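Local coordinates for protein acetylserotonin O-methyltransferase (Homo sapiens, PDB 4A6D) that transfers a methyl group from S-adenosylmethionine to N-acetylserotonin, giving melatonin, and works as a homodimer, at residues C29-F34 with A51-S56; T100-M105 with W164-R169; S170-F175 with G278-E283; P181-L186 with P202-T207; L286-R291 with R312-Y317. All blocks are in the same frame, centred on the assembly; numbering follows the deposited sequence. Where two conformers were deposited one is given.

Contact 1: C29-F34 with A51-S56; sequences CELGVF and AGVRAS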
# COMPACT_ATOMS: atom_id res chain seq x y z
N CYS A 29 -0.72 -13.82 5.01
CA CYS A 29 0.35 -14.25 5.93
C CYS A 29 -0.21 -14.39 7.35
O CYS A 29 -0.04 -15.44 7.96
CB CYS A 29 1.54 -13.30 5.88
SG CYS A 29 2.68 -13.60 4.51
N GLU A 30 -0.91 -13.34 7.85
CA GLU A 30 -1.54 -13.33 9.17
C GLU A 30 -2.55 -14.50 9.33
O GLU A 30 -2.62 -15.10 10.40
CB GLU A 30 -2.17 -11.95 9.48
CG GLU A 30 -3.12 -11.94 10.69
CD GLU A 30 -3.22 -10.72 11.60
OE1 GLU A 30 -2.23 -9.97 11.72
OE2 GLU A 30 -4.28 -10.55 12.24
N LEU A 31 -3.32 -14.83 8.27
CA LEU A 31 -4.31 -15.92 8.33
C LEU A 31 -3.73 -17.33 8.21
O LEU A 31 -4.40 -18.30 8.55
CB LEU A 31 -5.45 -15.68 7.34
CG LEU A 31 -6.41 -14.58 7.70
CD1 LEU A 31 -7.04 -14.00 6.45
CD2 LEU A 31 -7.49 -15.09 8.64
N GLY A 32 -2.47 -17.42 7.76
CA GLY A 32 -1.74 -18.67 7.59
C GLY A 32 -2.15 -19.51 6.39
O GLY A 32 -1.93 -20.73 6.40
N VAL A 33 -2.72 -18.87 5.35
CA VAL A 33 -3.18 -19.49 4.10
C VAL A 33 -2.13 -20.43 3.49
O VAL A 33 -2.42 -21.59 3.19
CB VAL A 33 -3.67 -18.42 3.08
CG1 VAL A 33 -3.92 -19.01 1.70
CG2 VAL A 33 -4.91 -17.70 3.59
N PHE A 34 -0.90 -19.91 3.31
CA PHE A 34 0.24 -20.61 2.73
C PHE A 34 0.70 -21.82 3.54
O PHE A 34 1.00 -22.85 2.94
CB PHE A 34 1.39 -19.64 2.43
CG PHE A 34 0.92 -18.40 1.69
CD1 PHE A 34 0.41 -18.49 0.40
CD2 PHE A 34 0.95 -17.16 2.31
CE1 PHE A 34 -0.05 -17.35 -0.26
CE2 PHE A 34 0.51 -16.01 1.64
CZ PHE A 34 -0.00 -16.12 0.36
N ALA A 51 -12.39 -22.74 6.50
CA ALA A 51 -12.50 -23.53 7.72
C ALA A 51 -11.15 -23.62 8.46
O ALA A 51 -11.12 -23.48 9.68
CB ALA A 51 -13.02 -24.92 7.40
N GLY A 52 -10.06 -23.82 7.71
CA GLY A 52 -8.70 -23.95 8.24
C GLY A 52 -8.07 -22.68 8.79
O GLY A 52 -7.23 -22.74 9.69
N VAL A 53 -8.45 -21.52 8.23
CA VAL A 53 -7.97 -20.19 8.66
C VAL A 53 -8.97 -19.51 9.61
O VAL A 53 -8.64 -18.46 10.19
CB VAL A 53 -7.51 -19.26 7.50
CG1 VAL A 53 -6.36 -19.89 6.72
CG2 VAL A 53 -8.66 -18.88 6.57
N ARG A 54 -10.17 -20.11 9.77
CA ARG A 54 -11.27 -19.64 10.60
C ARG A 54 -11.73 -18.25 10.17
O ARG A 54 -11.63 -17.27 10.91
CB ARG A 54 -10.97 -19.78 12.11
CG ARG A 54 -11.29 -21.18 12.62
CD ARG A 54 -10.44 -21.62 13.79
NE ARG A 54 -9.13 -22.15 13.39
CZ ARG A 54 -8.89 -23.43 13.13
NH1 ARG A 54 -9.86 -24.33 13.19
NH2 ARG A 54 -7.66 -23.82 12.79
N ALA A 55 -12.20 -18.18 8.91
CA ALA A 55 -12.63 -16.96 8.24
C ALA A 55 -13.87 -17.20 7.39
O ALA A 55 -14.29 -18.34 7.19
CB ALA A 55 -11.49 -16.41 7.39
N SER A 56 -14.47 -16.11 6.89
CA SER A 56 -15.68 -16.13 6.09
C SER A 56 -15.42 -16.63 4.67
O SER A 56 -14.34 -16.39 4.12
CB SER A 56 -16.33 -14.75 6.06
OG SER A 56 -15.60 -13.82 5.28
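Val-53, at the end of helix 46-53, pushes its side chain against the junction of helices 7-31 and 33-39, where Leu-31 and Val-33 receive it. The tight spot is at the carbonyl of Leu-31: CG1 of Val-53 lies 3.1 Å from Leu-31 O, a close apolar-to-oxygen touch. With chi1 at -60°, CG1 stands anti to the carbonyl carbon of Val-53, which carries this methyl to the Leu-31 carbonyl. Just behind it, Leu-31 CB and Val-53 CB are 4.1 Å apart. CG2 of Val-33 meets CG1 of Val-53 at 4.1 Å, the two side chains crossing at a slant. The rest is looser. Leu-31 CD2 reaches Ala-55 CB only at 4.4 Å, while Arg-54 turns out at the exposed side. No hydrogen bond links the two segments, so packing alone joins them. Gly-32 sits at the bend; its positive phi (74°) favours a glycine. It closes helix 7-31 with a Schellman motif and also sits at the N-cap of helix 33-39. The contact belongs to the dimerisation region. Arg-125 of the second subunit packs on Leu-31 and forms a salt bridge with Glu-30. Helix 57-69 lies against the same residues, with Leu-63 touching both Leu-31 and Val-33. Helix 88-94 packs on Cys-29 and Phe-34 beyond the contact.

Contact 2: T100-M105 with W164-R169; sequences TSQCSM and WSVNGR. With SAM (S-adenosylmethionine), chain D.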
# COMPACT_ATOMS: atom_id res chain seq x y z
N THR A 100 14.04 -19.77 3.83
CA THR A 100 13.96 -18.43 3.23
C THR A 100 12.67 -17.68 3.47
O THR A 100 12.44 -16.66 2.82
CB THR A 100 14.41 -18.44 1.76
OG1 THR A 100 13.65 -19.41 1.04
CG2 THR A 100 15.90 -18.72 1.62
N SER A 101 11.85 -18.14 4.45
CA SER A 101 10.57 -17.57 4.87
C SER A 101 10.65 -16.07 5.16
O SER A 101 11.56 -15.63 5.85
CB SER A 101 10.07 -18.29 6.12
OG SER A 101 8.72 -17.95 6.42
N GLN A 102 9.69 -15.29 4.63
CA GLN A 102 9.66 -13.84 4.83
C GLN A 102 8.44 -13.39 5.61
O GLN A 102 8.25 -12.19 5.83
CB GLN A 102 9.86 -13.08 3.50
CG GLN A 102 11.21 -13.35 2.81
CD GLN A 102 12.43 -12.96 3.63
OE1 GLN A 102 12.58 -11.81 4.09
NE2 GLN A 102 13.34 -13.91 3.80
N CYS A 103 7.67 -14.38 6.12
CA CYS A 103 6.43 -14.30 6.92
C CYS A 103 6.39 -13.24 7.99
O CYS A 103 5.49 -12.40 7.97
CB CYS A 103 6.11 -15.66 7.52
SG CYS A 103 5.19 -16.75 6.44
N SER A 104 7.28 -13.37 9.00
CA SER A 104 7.36 -12.51 10.17
C SER A 104 7.62 -11.04 9.86
O SER A 104 7.10 -10.18 10.56
CB SER A 104 8.32 -13.08 11.21
OG SER A 104 7.77 -14.29 11.71
N MET A 105 8.40 -10.77 8.79
CA MET A 105 8.69 -9.41 8.34
C MET A 105 7.43 -8.82 7.71
O MET A 105 7.08 -7.68 8.00
CB MET A 105 9.88 -9.38 7.36
CG MET A 105 10.30 -7.97 6.95
SD MET A 105 10.81 -6.95 8.36
CE MET A 105 10.45 -5.33 7.75
N TRP A 164 18.40 -12.29 6.26
CA TRP A 164 19.68 -12.97 6.22
C TRP A 164 19.67 -14.38 5.64
O TRP A 164 20.69 -14.85 5.14
CB TRP A 164 20.43 -12.81 7.55
CG TRP A 164 20.42 -11.38 8.04
CD1 TRP A 164 19.93 -10.93 9.23
CD2 TRP A 164 20.84 -10.21 7.31
NE1 TRP A 164 20.02 -9.55 9.29
CE2 TRP A 164 20.59 -9.09 8.13
CE3 TRP A 164 21.38 -10.00 6.01
CZ2 TRP A 164 20.87 -7.78 7.71
CZ3 TRP A 164 21.65 -8.70 5.59
CH2 TRP A 164 21.40 -7.61 6.44
N SER A 165 18.49 -15.02 5.62
CA SER A 165 18.31 -16.35 5.01
C SER A 165 18.49 -16.27 3.48
O SER A 165 18.83 -17.27 2.85
CB SER A 165 16.94 -16.91 5.36
OG SER A 165 15.88 -16.10 4.88
N VAL A 166 18.27 -15.07 2.89
CA VAL A 166 18.42 -14.79 1.46
C VAL A 166 19.63 -13.91 1.14
O VAL A 166 20.31 -14.17 0.16
CB VAL A 166 17.14 -14.22 0.80
CG1 VAL A 166 16.33 -15.32 0.13
CG2 VAL A 166 16.28 -13.45 1.78
N ASN A 167 19.86 -12.84 1.94
CA ASN A 167 20.93 -11.85 1.71
C ASN A 167 22.23 -12.09 2.50
O ASN A 167 23.25 -11.46 2.18
CB ASN A 167 20.38 -10.43 2.01
CG ASN A 167 20.94 -9.31 1.15
OD1 ASN A 167 20.21 -8.41 0.74
ND2 ASN A 167 22.26 -9.31 0.88
N GLY A 168 22.19 -12.96 3.51
CA GLY A 168 23.32 -13.25 4.39
C GLY A 168 24.64 -13.58 3.72
O GLY A 168 25.65 -12.94 4.01
N ARG A 169 24.64 -14.58 2.81
CA ARG A 169 25.86 -15.03 2.12
C ARG A 169 26.56 -13.95 1.30
O ARG A 169 27.79 -13.89 1.33
CB ARG A 169 25.63 -16.31 1.29
CG ARG A 169 26.87 -17.18 1.24
CD ARG A 169 26.88 -18.25 0.17
NE ARG A 169 28.17 -18.94 0.20
CZ ARG A 169 29.19 -18.68 -0.62
NH1 ARG A 169 29.05 -17.79 -1.60
NH2 ARG A 169 30.33 -19.34 -0.49
N SAM D . 21.72 -6.42 13.11
CA SAM D . 20.35 -6.99 13.07
C SAM D . 19.75 -7.29 11.68
O SAM D . 20.13 -6.63 10.74
OXT SAM D . 18.88 -8.19 11.47
CB SAM D . 19.48 -6.09 13.91
CG SAM D . 19.23 -4.72 13.28
SD SAM D . 18.07 -3.81 14.37
CE SAM D . 17.54 -2.55 13.28
C5' SAM D . 19.16 -2.74 15.36
C4' SAM D . 19.64 -3.61 16.53
O4' SAM D . 20.39 -2.74 17.35
C3' SAM D . 18.44 -4.16 17.40
O3' SAM D . 18.57 -5.58 17.62
C2' SAM D . 18.54 -3.29 18.69
O2' SAM D . 18.09 -3.86 19.92
C1' SAM D . 20.06 -3.01 18.74
N9 SAM D . 20.40 -1.83 19.56
C8 SAM D . 19.77 -0.59 19.52
N7 SAM D . 20.34 0.22 20.37
C5 SAM D . 21.33 -0.47 21.06
C6 SAM D . 22.25 -0.16 22.09
N6 SAM D . 22.30 1.10 22.57
N1 SAM D . 23.14 -1.13 22.51
C2 SAM D . 23.10 -2.38 22.04
N3 SAM D . 22.23 -2.70 21.07
C4 SAM D . 21.39 -1.80 20.53
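The carboxamide of Gln-102 and the indole of Trp-164 are the flat groups here. Gln-102 presents NE2 to helix 164-173, 3.6 Å from Val-166 CG2 and 3.5 Å from Ser-165 OG. Neither is a hydrogen bond. NE2 instead donates to Thr-100 O at 3.1 Å, nearly straight at 166°. Thr-100 O lies close to the amide plane of Gln-102, but NE2 stands well above the carbonyl plane of Thr-100. The bend at chi2 (-60°) folds the Gln-102 chain back to make this bond. NE2 also bonds to Glu-162 O, which is shared by Ser-165 OG, and this fixes both polar ends. The Trp-164 ring works through its edge: the backbone N of Gly-168 lies in its plane, as does the carboxylate carbon of S-adenosylmethionine. Tyr-338 meets the indole with the ring planes inclined at about 55°. NE1 of Trp-164 donates to OXT of the cofactor at 2.8 Å. The remaining packing across the contact is at Thr-100. Its CG2 touches Val-166 CG1 at 3.7 Å, the two side chains crossing nearly at a right angle, and its CA sits 3.4 Å from Ser-165 OG. Tyr-9 of the second subunit also packs on Val-166. Through Trp-164, this helix start forms part of the S-adenosylmethionine pocket of a class I-like methyltransferase.

Contact 3: S170-F175 with G278-E283; sequences SVLTAF and GILVIE
Val-171 and Ile-282 bring the end of helix 164-173 closest to strand 278-283, with their CA atoms 6.9 Å apart, whereas those of Leu-172 and Leu-280 are 8.9 Å apart. Val-171 sets both its methyls on Ile-282. CG1 touches Ile-282 CG2 at 3.7 Å, and CG2 touches Ile-282 CD1 at 3.9 Å. At Ile-282, CG1 stands beside the backbone N (chi1 -63°) and CG2 anti to it, which turns both branches to Val-171. Leu-172 points its CD2 between two strand residues, 4.3 Å from Leu-280 CD2 and 4.4 Å from Ile-282 CD1. Further along, Leu-280 CD1 comes obliquely to the Phe-175 ring, 4.2 Å from CD2. With an alanine at Ile-282, both branches beyond CB go, and Val-171 would probably be left with a gap where they stood. Leu-193 and Leu-200 of helix 192-200 touch Leu-172, while Ile-249 and Ala-251 of strand 247-251 adjoin Ile-282. No polar pair crosses this contact. The helix is held on the central sheet by buried aliphatic and aromatic surface, consistent with the hydrophobic core of a Rossmann-like domain.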
# COMPACT_ATOMS: atom_id res chain seq x y z
N SER A 170 25.79 -13.11 0.59
CA SER A 170 26.28 -12.02 -0.27
C SER A 170 27.15 -11.04 0.55
O SER A 170 28.31 -10.81 0.21
CB SER A 170 25.12 -11.26 -0.92
OG SER A 170 23.88 -11.97 -0.91
N VAL A 171 26.59 -10.49 1.63
CA VAL A 171 27.23 -9.50 2.49
C VAL A 171 28.43 -10.01 3.25
O VAL A 171 29.44 -9.30 3.32
CB VAL A 171 26.24 -8.70 3.36
CG1 VAL A 171 25.30 -7.87 2.49
CG2 VAL A 171 25.45 -9.61 4.31
N LEU A 172 28.36 -11.24 3.78
CA LEU A 172 29.46 -11.80 4.54
C LEU A 172 30.63 -12.28 3.68
O LEU A 172 31.76 -12.33 4.19
CB LEU A 172 28.96 -12.87 5.53
CG LEU A 172 27.88 -12.40 6.53
CD1 LEU A 172 27.22 -13.57 7.19
CD2 LEU A 172 28.43 -11.42 7.57
N THR A 173 30.37 -12.59 2.38
CA THR A 173 31.41 -13.03 1.44
C THR A 173 31.89 -11.98 0.43
O THR A 173 32.79 -12.27 -0.36
CB THR A 173 31.13 -14.41 0.80
OG1 THR A 173 29.98 -14.31 -0.03
CG2 THR A 173 30.99 -15.52 1.84
N ALA A 174 31.34 -10.74 0.49
CA ALA A 174 31.74 -9.59 -0.33
C ALA A 174 33.27 -9.33 -0.12
O ALA A 174 33.99 -9.03 -1.07
CB ALA A 174 30.92 -8.36 0.08
N PHE A 175 33.75 -9.48 1.14
CA PHE A 175 35.14 -9.36 1.56
C PHE A 175 35.51 -10.65 2.31
O PHE A 175 34.65 -11.28 2.92
CB PHE A 175 35.34 -8.15 2.51
CG PHE A 175 34.93 -6.81 1.93
CD1 PHE A 175 35.80 -6.09 1.11
CD2 PHE A 175 33.67 -6.27 2.21
CE1 PHE A 175 35.40 -4.86 0.55
CE2 PHE A 175 33.28 -5.05 1.66
CZ PHE A 175 34.14 -4.34 0.85
N GLY A 278 38.91 -4.24 11.80
CA GLY A 278 37.94 -3.86 10.79
C GLY A 278 36.56 -3.53 11.31
O GLY A 278 36.14 -3.96 12.39
N ILE A 279 35.82 -2.80 10.49
CA ILE A 279 34.42 -2.46 10.71
C ILE A 279 33.66 -2.83 9.44
O ILE A 279 34.02 -2.38 8.36
CB ILE A 279 34.18 -1.01 11.20
CG1 ILE A 279 32.67 -0.80 11.50
CG2 ILE A 279 34.77 0.04 10.23
CD1 ILE A 279 32.36 0.30 12.26
N LEU A 280 32.69 -3.75 9.57
CA LEU A 280 31.88 -4.22 8.47
C LEU A 280 30.50 -3.63 8.63
O LEU A 280 29.79 -3.99 9.57
CB LEU A 280 31.82 -5.76 8.39
CG LEU A 280 30.99 -6.33 7.20
CD1 LEU A 280 31.63 -6.00 5.86
CD2 LEU A 280 30.79 -7.81 7.32
N VAL A 281 30.16 -2.68 7.76
CA VAL A 281 28.89 -1.96 7.74
C VAL A 281 28.02 -2.61 6.67
O VAL A 281 28.46 -2.73 5.53
CB VAL A 281 29.06 -0.43 7.55
CG1 VAL A 281 27.71 0.26 7.33
CG2 VAL A 281 29.84 0.19 8.73
N ILE A 282 26.83 -3.10 7.08
CA ILE A 282 25.92 -3.77 6.16
C ILE A 282 24.64 -2.96 6.10
O ILE A 282 23.90 -2.92 7.06
CB ILE A 282 25.67 -5.26 6.49
CG1 ILE A 282 26.98 -6.05 6.38
CG2 ILE A 282 24.55 -5.85 5.55
CD1 ILE A 282 26.97 -7.33 7.06
N GLU A 283 24.44 -2.28 4.96
CA GLU A 283 23.30 -1.40 4.72
C GLU A 283 22.94 -1.43 3.22
O GLU A 283 23.74 -1.87 2.40
CB GLU A 283 23.62 0.05 5.17
CG GLU A 283 23.91 0.29 6.65
CD GLU A 283 22.74 0.29 7.61
OE1 GLU A 283 21.71 -0.33 7.28
OE2 GLU A 283 22.89 0.83 8.73

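Contact 4: P181-L186 with P202-T207; sequences PLMCDL and PGCKIT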
# COMPACT_ATOMS: atom_id res chain seq x y z
N PRO A 181 39.89 -13.37 12.97
CA PRO A 181 39.46 -14.55 13.74
C PRO A 181 38.36 -14.31 14.78
O PRO A 181 37.51 -15.17 14.97
CB PRO A 181 40.76 -15.02 14.41
CG PRO A 181 41.84 -14.39 13.65
CD PRO A 181 41.33 -13.10 13.17
N LEU A 182 38.39 -13.17 15.45
CA LEU A 182 37.42 -12.86 16.48
C LEU A 182 36.50 -11.72 16.00
O LEU A 182 36.99 -10.69 15.52
CB LEU A 182 38.16 -12.59 17.79
CG LEU A 182 37.42 -12.07 19.03
CD1 LEU A 182 36.16 -12.89 19.37
CD2 LEU A 182 38.38 -12.01 20.20
N MET A 183 35.17 -11.95 16.05
CA MET A 183 34.20 -10.97 15.56
C MET A 183 33.17 -10.55 16.58
O MET A 183 32.90 -11.28 17.53
CB MET A 183 33.47 -11.51 14.31
CG MET A 183 34.37 -11.93 13.20
SD MET A 183 33.40 -12.43 11.78
CE MET A 183 34.68 -12.99 10.68
N CYS A 184 32.55 -9.38 16.36
CA CYS A 184 31.47 -8.90 17.22
C CYS A 184 30.36 -8.28 16.38
O CYS A 184 30.62 -7.35 15.62
CB CYS A 184 31.97 -7.95 18.31
SG CYS A 184 30.64 -7.28 19.36
N ASP A 185 29.14 -8.84 16.50
CA ASP A 185 27.97 -8.30 15.79
C ASP A 185 27.27 -7.33 16.74
O ASP A 185 26.60 -7.76 17.69
CB ASP A 185 27.00 -9.40 15.31
CG ASP A 185 26.01 -8.92 14.26
OD1 ASP A 185 26.02 -7.71 13.93
OD2 ASP A 185 25.19 -9.75 13.79
N LEU A 186 27.52 -6.02 16.53
CA LEU A 186 26.97 -4.96 17.38
C LEU A 186 25.56 -4.70 17.00
O LEU A 186 25.31 -4.24 15.88
CB LEU A 186 27.81 -3.68 17.23
CG LEU A 186 29.20 -3.71 17.81
CD1 LEU A 186 30.01 -2.60 17.25
CD2 LEU A 186 29.17 -3.61 19.31
N PRO A 202 34.62 -21.16 9.31
CA PRO A 202 34.84 -22.16 10.38
C PRO A 202 35.92 -21.85 11.40
O PRO A 202 35.85 -22.36 12.52
CB PRO A 202 35.16 -23.44 9.60
CG PRO A 202 34.57 -23.23 8.26
CD PRO A 202 34.75 -21.78 7.98
N GLY A 203 36.92 -21.07 11.01
CA GLY A 203 38.02 -20.72 11.91
C GLY A 203 37.62 -19.70 12.97
O GLY A 203 38.02 -19.80 14.13
N CYS A 204 36.80 -18.73 12.55
CA CYS A 204 36.29 -17.59 13.32
C CYS A 204 35.37 -17.93 14.51
O CYS A 204 34.81 -19.02 14.60
CB CYS A 204 35.66 -16.57 12.38
SG CYS A 204 36.78 -15.97 11.08
N LYS A 205 35.25 -16.96 15.43
CA LYS A 205 34.39 -16.95 16.62
C LYS A 205 33.71 -15.58 16.67
O LYS A 205 34.30 -14.58 16.24
CB LYS A 205 35.19 -17.19 17.91
CG LYS A 205 35.15 -18.63 18.42
CD LYS A 205 36.52 -19.12 18.96
CE LYS A 205 36.81 -18.77 20.41
NZ LYS A 205 38.19 -19.16 20.84
N ILE A 206 32.46 -15.52 17.17
CA ILE A 206 31.68 -14.28 17.23
C ILE A 206 30.89 -14.04 18.55
O ILE A 206 30.27 -14.97 19.09
CB ILE A 206 30.75 -14.18 15.97
CG1 ILE A 206 30.17 -12.76 15.76
CG2 ILE A 206 29.65 -15.23 16.02
CD1 ILE A 206 29.75 -12.46 14.28
N THR A 207 30.84 -12.76 19.00
CA THR A 207 29.98 -12.36 20.11
C THR A 207 28.82 -11.50 19.55
O THR A 207 29.06 -10.53 18.83
CB THR A 207 30.76 -11.69 21.21
OG1 THR A 207 31.70 -12.64 21.67
CG2 THR A 207 29.87 -11.23 22.38
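A beta-alpha-beta unit of the Rossmann-like methyltransferase sheet brings Leu-182, Met-183 and Cys-184 beside Lys-205, Ile-206 and Thr-207. Strands 182-186 and 205-210 run parallel, and helix 192-200 connects them. Four backbone hydrogen bonds join the segments. Lys-205 N donates to Pro-181 O at 2.9 Å. Met-183 is gripped at both ends: its N donates to Lys-205 O at 2.8 Å, and its O accepts from Thr-207 N at 2.9 Å. Asp-185 N then donates to Thr-207 O at 2.9 Å. Between them, CA-H...O contacts fill in, such as Ile-206 CA to Met-183 O at 3.3 Å. Leu-182, Cys-184, Lys-205 and Thr-207 point to one face of the sheet. Thr-207 OG1 is bonded there to Asp-231. Met-183 and Ile-206 point to the other face, where Cys-197 and Met-198 of helix 192-200 pack on them. On that face CB of Met-183 lies 3.8 Å from Ile-206 CG1. The Met-183 chain runs extended beyond CG (chi2 -176°, chi3 -176°), and this carries its terminal CE to within 3.7 Å of Cys-204 SG.

Contact 5: L286-R291 with R312-Y317; sequences LDEDRR and RTPTHY
Thr-313, the N-cap of helix 314-324, meets the 286-291 loop, whose type I turn spans Asp-287 to Arg-290. One backbone bond ties the two segments: Leu-286 N donates to Arg-312 O at 3.0 Å. Side-chain bonds come mainly from Glu-288. Bent at chi2 (-64°), it brings its carboxylate to the N-terminal end of the helix. Such a place at a helix N-terminus would probably favour its negative charge. Thr-313 OG1 bonds only weakly to Glu-288 OE1, but it caps the helix by accepting from His-316 N at 3.2 Å. Packing adds Thr-313 CG2, which touches Arg-290 CG at 3.7 Å and Asp-287 O at 3.2 Å. Replacing Thr-313 with a valine would probably leave His-316 N without its capping acceptor. Charged partners lie outside: Arg-312 pairs with Asp-259, and Arg-290 with Glu-61 of the second subunit, so the loop also reaches the dimer interface. Glu-288 OE2 takes two donors from Thr-315: backbone N at 3.0 Å on the syn lone pair, and OG1 at 2.7 Å from above the carboxylate plane.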
# COMPACT_ATOMS: atom_id res chain seq x y z
N LEU A 286 22.46 3.82 -1.09
CA LEU A 286 21.75 4.74 -1.98
C LEU A 286 22.66 5.10 -3.14
O LEU A 286 23.86 5.28 -2.92
CB LEU A 286 21.37 6.03 -1.23
CG LEU A 286 19.96 6.18 -0.73
CD1 LEU A 286 19.78 7.54 -0.15
CD2 LEU A 286 18.91 5.99 -1.84
N ASP A 287 22.11 5.26 -4.36
CA ASP A 287 22.96 5.69 -5.50
C ASP A 287 23.52 7.07 -5.09
O ASP A 287 22.84 7.80 -4.37
CB ASP A 287 22.14 5.85 -6.81
CG ASP A 287 21.54 4.60 -7.47
OD1 ASP A 287 21.96 3.48 -7.13
OD2 ASP A 287 20.62 4.75 -8.35
N GLU A 288 24.69 7.45 -5.58
CA GLU A 288 25.27 8.77 -5.29
C GLU A 288 24.37 10.00 -5.50
O GLU A 288 24.52 10.98 -4.76
CB GLU A 288 26.62 8.94 -5.96
CG GLU A 288 27.75 8.18 -5.27
CD GLU A 288 28.11 8.58 -3.86
OE1 GLU A 288 27.75 9.70 -3.43
OE2 GLU A 288 28.78 7.77 -3.18
N ASP A 289 23.47 9.97 -6.49
CA ASP A 289 22.53 11.07 -6.76
C ASP A 289 21.30 11.05 -5.82
O ASP A 289 20.45 11.94 -5.90
CB ASP A 289 22.11 11.15 -8.25
CG ASP A 289 21.43 9.95 -8.91
OD1 ASP A 289 20.87 9.10 -8.19
OD2 ASP A 289 21.39 9.90 -10.16
N ARG A 290 21.24 10.03 -4.91
CA ARG A 290 20.16 9.78 -3.94
C ARG A 290 18.83 9.47 -4.64
O ARG A 290 17.79 9.33 -3.99
CB ARG A 290 20.04 10.88 -2.86
CG ARG A 290 21.35 11.14 -2.11
CD ARG A 290 21.17 11.97 -0.85
NE ARG A 290 20.80 13.35 -1.15
CZ ARG A 290 21.66 14.34 -1.35
NH1 ARG A 290 22.97 14.10 -1.29
NH2 ARG A 290 21.23 15.56 -1.62
N ARG A 291 18.88 9.27 -5.96
CA ARG A 291 17.71 9.00 -6.78
C ARG A 291 17.44 7.53 -7.13
O ARG A 291 16.73 7.24 -8.07
CB ARG A 291 17.65 9.94 -7.98
CG ARG A 291 16.25 10.58 -8.11
CD ARG A 291 16.26 11.85 -8.93
NE ARG A 291 17.01 12.92 -8.27
CZ ARG A 291 18.24 13.30 -8.60
NH1 ARG A 291 18.89 12.69 -9.57
NH2 ARG A 291 18.82 14.30 -7.96
N ARG A 312 21.92 5.92 3.32
CA ARG A 312 23.01 6.81 2.89
C ARG A 312 23.72 6.30 1.67
O ARG A 312 23.64 5.11 1.37
CB ARG A 312 24.01 7.08 4.06
CG ARG A 312 23.38 7.74 5.31
CD ARG A 312 24.30 7.64 6.51
NE ARG A 312 23.95 8.54 7.61
CZ ARG A 312 23.26 8.19 8.70
NH1 ARG A 312 22.78 6.96 8.82
NH2 ARG A 312 23.04 9.06 9.66
N THR A 313 24.44 7.20 0.98
CA THR A 313 25.30 6.92 -0.18
C THR A 313 26.66 6.41 0.29
O THR A 313 27.09 6.74 1.41
CB THR A 313 25.50 8.18 -1.07
OG1 THR A 313 26.31 9.14 -0.38
CG2 THR A 313 24.17 8.80 -1.58
N PRO A 314 27.41 5.69 -0.60
CA PRO A 314 28.76 5.23 -0.23
C PRO A 314 29.68 6.35 0.30
O PRO A 314 30.40 6.17 1.30
CB PRO A 314 29.28 4.66 -1.54
CG PRO A 314 28.08 4.15 -2.21
CD PRO A 314 27.06 5.21 -1.96
N THR A 315 29.63 7.53 -0.36
CA THR A 315 30.41 8.71 0.02
C THR A 315 30.03 9.17 1.45
O THR A 315 30.92 9.55 2.22
CB THR A 315 30.18 9.79 -1.05
OG1 THR A 315 30.81 9.37 -2.27
CG2 THR A 315 30.73 11.12 -0.66
N HIS A 316 28.72 9.14 1.79
CA HIS A 316 28.22 9.54 3.10
C HIS A 316 28.77 8.61 4.18
O HIS A 316 29.27 9.11 5.19
CB HIS A 316 26.69 9.59 3.11
CG HIS A 316 26.09 10.34 4.27
ND1 HIS A 316 24.75 10.69 4.28
CD2 HIS A 316 26.66 10.77 5.43
CE1 HIS A 316 24.55 11.32 5.42
NE2 HIS A 316 25.67 11.39 6.15
N TYR A 317 28.74 7.28 3.95
CA TYR A 317 29.30 6.28 4.87
C TYR A 317 30.80 6.46 4.97
O TYR A 317 31.34 6.32 6.07
CB TYR A 317 28.97 4.85 4.46
CG TYR A 317 27.54 4.43 4.78
CD1 TYR A 317 27.13 4.26 6.10
CD2 TYR A 317 26.61 4.20 3.77
CE1 TYR A 317 25.83 3.84 6.40
CE2 TYR A 317 25.31 3.78 4.06
CZ TYR A 317 24.93 3.60 5.38
OH TYR A 317 23.66 3.20 5.68

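Overall arrangement
Contacts 2, 3 and 5 form a connected series around the cofactor and catalytic region. Contacts 2 and 3, centres about 17 Å apart, share helix 164-173 and touch where Trp-164 CH2 meets Ile-282 CG2 at 3.7 Å. Contact 3 reaches contact 5 through Val-281 CG1 and Tyr-317 CE1, 4.1 Å apart. Glu-283 of contact 3 bonds to the backbone of His-255, the probable proton donor/acceptor; the side chains of Arg-312 (contact 5) and His-255 are about 5 Å apart. Contact 4 is nested within the chain loop closed by contact 3; its Asp-185 side chain is about 5 Å from S-adenosylmethionine. Contact 1 lies in the dimerisation region, its centre about 22 Å from that of contact 2, though their nearest atoms are about 4 Å apart. Contacts 1, 2 and 5 touch the second subunit.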